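Tubulin binding cofactor C (Leishmania major, PDB 5AJ8) probably acts as a chaperone in tubulin folding, the crystallised part being its C-terminal domain, which folds as a parallel beta-helix. Local coordinates at residues 38-43 / 97-102. The protein carries 1 engineered substitution. Sequence-based numbering, arbitrary orientation.
Sequences AIYCLP and RCWVGL
Tyr40 lies over one face of the Trp99 indole, and this pair makes the tight part of the contact. Tyr40 CB sits above the Trp99 six-membered ring, 4.0 Å from its centroid and close to the ring normal, a CH-pi contact, while Tyr40 CD1 lies over the five-membered ring, nearest Trp99 CE2 at 3.6 Å. The two planes are inclined by 38°, and the rings meet obliquely. Trp99, at the centre of an inverse gamma turn, has CG anti to its own backbone N (chi1 -176°), which carries the indole across to strand 38-41. That strand belongs to one of the two six-stranded parallel sheets of the right-handed beta-helix expected of the TBCC family, and 97-102 follows strand 91-95 of the same sheet, so the loop folds back over earlier coils. The polar ends are satisfied elsewhere: Trp99 NE1 bonds to Thr166 O, and Tyr40 OH to Ser164 and Arg162. Toward Leu42 the contact is thinner. Cys41 O approaches the indole edge near its plane, 3.5 Å from Trp99 CZ3, but its hydrogen bond goes to Tyr96 OH. A single methyl, Leu42 CD2, bridges Trp99 CH2 at 3.9 Å and Leu102 CD1 at 3.6 Å. This looser end is buried as well, with Leu102 packing on His116 and Trp119 of helix 116-122.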
loop_
_atom_site.group_PDB
_atom_site.type_symbol
_atom_site.label_atom_id
_atom_site.label_comp_id
_atom_site.label_asym_id
_atom_site.label_seq_id
_atom_site.Cartn_x
_atom_site.Cartn_y
_atom_site.Cartn_z
ATOM N N ALA A 38 2.535 9.529 -5.992
ATOM C CA ALA A 38 3.018 8.245 -5.570
ATOM C C ALA A 38 3.104 8.284 -4.064
ATOM O O ALA A 38 3.555 9.282 -3.482
ATOM C CB ALA A 38 4.388 7.964 -6.175
ATOM N N ILE A 39 2.691 7.198 -3.428
ATOM C CA ILE A 39 2.683 7.109 -1.971
ATOM C C ILE A 39 3.532 5.909 -1.557
ATOM O O ILE A 39 3.202 4.785 -1.874
ATOM C CB ILE A 39 1.239 6.972 -1.441
ATOM C CG1 ILE A 39 0.387 8.151 -1.908
ATOM C CG2 ILE A 39 1.223 6.883 0.079
ATOM C CD1 ILE A 39 -1.068 8.041 -1.484
ATOM N N TYR A 40 4.632 6.169 -0.863
ATOM C CA TYR A 40 5.584 5.138 -0.455
ATOM C C TYR A 40 5.490 4.935 1.051
ATOM O O TYR A 40 5.839 5.851 1.807
ATOM C CB TYR A 40 6.987 5.589 -0.834
ATOM C CG TYR A 40 7.182 5.747 -2.312
ATOM C CD1 TYR A 40 7.361 4.642 -3.117
ATOM C CD2 TYR A 40 7.196 7.005 -2.905
ATOM C CE1 TYR A 40 7.535 4.781 -4.464
ATOM C CE2 TYR A 40 7.389 7.151 -4.250
ATOM C CZ TYR A 40 7.545 6.039 -5.027
ATOM O OH TYR A 40 7.748 6.173 -6.363
ATOM N N CYS A 41 4.988 3.772 1.479
ATOM C CA CYS A 41 4.866 3.439 2.893
ATOM C C CYS A 41 5.870 2.371 3.352
ATOM O O CYS A 41 5.938 1.270 2.792
ATOM C CB CYS A 41 3.469 2.935 3.249
ATOM S SG CYS A 41 2.082 3.887 2.576
ATOM N N LEU A 42 6.621 2.694 4.393
ATOM C CA LEU A 42 7.355 1.682 5.122
ATOM C C LEU A 42 6.307 0.726 5.750
ATOM O O LEU A 42 5.144 1.091 5.911
ATOM C CB LEU A 42 8.256 2.318 6.178
ATOM C CG LEU A 42 9.322 3.302 5.676
ATOM C CD1 LEU A 42 10.161 3.841 6.820
ATOM C CD2 LEU A 42 10.216 2.670 4.609
ATOM N N PRO A 43 6.701 -0.520 6.044
ATOM C CA PRO A 43 5.719 -1.478 6.571
ATOM C C PRO A 43 4.966 -0.960 7.797
ATOM O O PRO A 43 5.584 -0.435 8.686
ATOM C CB PRO A 43 6.579 -2.719 6.900
ATOM C CG PRO A 43 7.737 -2.624 5.946
ATOM C CD PRO A 43 8.014 -1.154 5.813
ATOM N N ARG A 97 7.168 -5.722 -3.611
ATOM C CA ARG A 97 8.525 -5.866 -4.091
ATOM C C ARG A 97 8.851 -4.937 -5.302
ATOM O O ARG A 97 10.013 -4.685 -5.574
ATOM C CB ARG A 97 8.836 -7.339 -4.413
ATOM C CG ARG A 97 8.036 -7.910 -5.562
ATOM C CD ARG A 97 8.362 -9.376 -5.819
ATOM N NE ARG A 97 7.471 -9.916 -6.845
ATOM C CZ ARG A 97 6.411 -10.705 -6.631
ATOM N NH1 ARG A 97 6.080 -11.117 -5.404
ATOM N NH2 ARG A 97 5.672 -11.118 -7.671
ATOM N N CYS A 98 7.824 -4.428 -6.003
ATOM C CA CYS A 98 8.044 -3.411 -7.042
ATOM C C CYS A 98 8.655 -2.125 -6.494
ATOM O O CYS A 98 9.197 -1.338 -7.263
ATOM C CB CYS A 98 6.735 -3.073 -7.785
ATOM S SG CYS A 98 6.109 -4.507 -8.689
ATOM N N TRP A 99 8.535 -1.863 -5.190
ATOM C CA TRP A 99 9.269 -0.738 -4.622
ATOM C C TRP A 99 10.712 -1.158 -4.344
ATOM O O TRP A 99 11.072 -1.457 -3.204
ATOM C CB TRP A 99 8.589 -0.160 -3.374
ATOM C CG TRP A 99 9.298 1.061 -2.840
ATOM C CD1 TRP A 99 10.140 1.899 -3.530
ATOM C CD2 TRP A 99 9.198 1.597 -1.531
ATOM N NE1 TRP A 99 10.565 2.914 -2.727
ATOM C CE2 TRP A 99 9.995 2.757 -1.491
ATOM C CE3 TRP A 99 8.509 1.212 -0.373
ATOM C CZ2 TRP A 99 10.127 3.525 -0.340
ATOM C CZ3 TRP A 99 8.631 1.999 0.762
ATOM C CH2 TRP A 99 9.424 3.125 0.771
ATOM N N VAL A 100 11.504 -1.200 -5.414
ATOM C CA VAL A 100 12.908 -1.568 -5.357
ATOM C C VAL A 100 13.661 -0.618 -4.437
ATOM O O VAL A 100 14.560 -1.035 -3.712
ATOM C CB VAL A 100 13.567 -1.582 -6.761
ATOM C CG1 VAL A 100 15.045 -1.952 -6.656
ATOM C CG2 VAL A 100 12.867 -2.582 -7.691
ATOM N N GLY A 101 13.282 0.652 -4.427
ATOM C CA GLY A 101 13.963 1.667 -3.602
ATOM C C GLY A 101 13.877 1.507 -2.093
ATOM O O GLY A 101 14.665 2.105 -1.366
ATOM N N LEU A 102 12.914 0.712 -1.608
ATOM C CA LEU A 102 12.839 0.369 -0.198
ATOM C C LEU A 102 14.171 -0.217 0.283
ATOM O O LEU A 102 14.644 0.054 1.399
ATOM C CB LEU A 102 11.715 -0.639 0.062
ATOM C CG LEU A 102 11.610 -1.159 1.503
ATOM C CD1 LEU A 102 11.336 -0.005 2.439
ATOM C CD2 LEU A 102 10.570 -2.270 1.674
#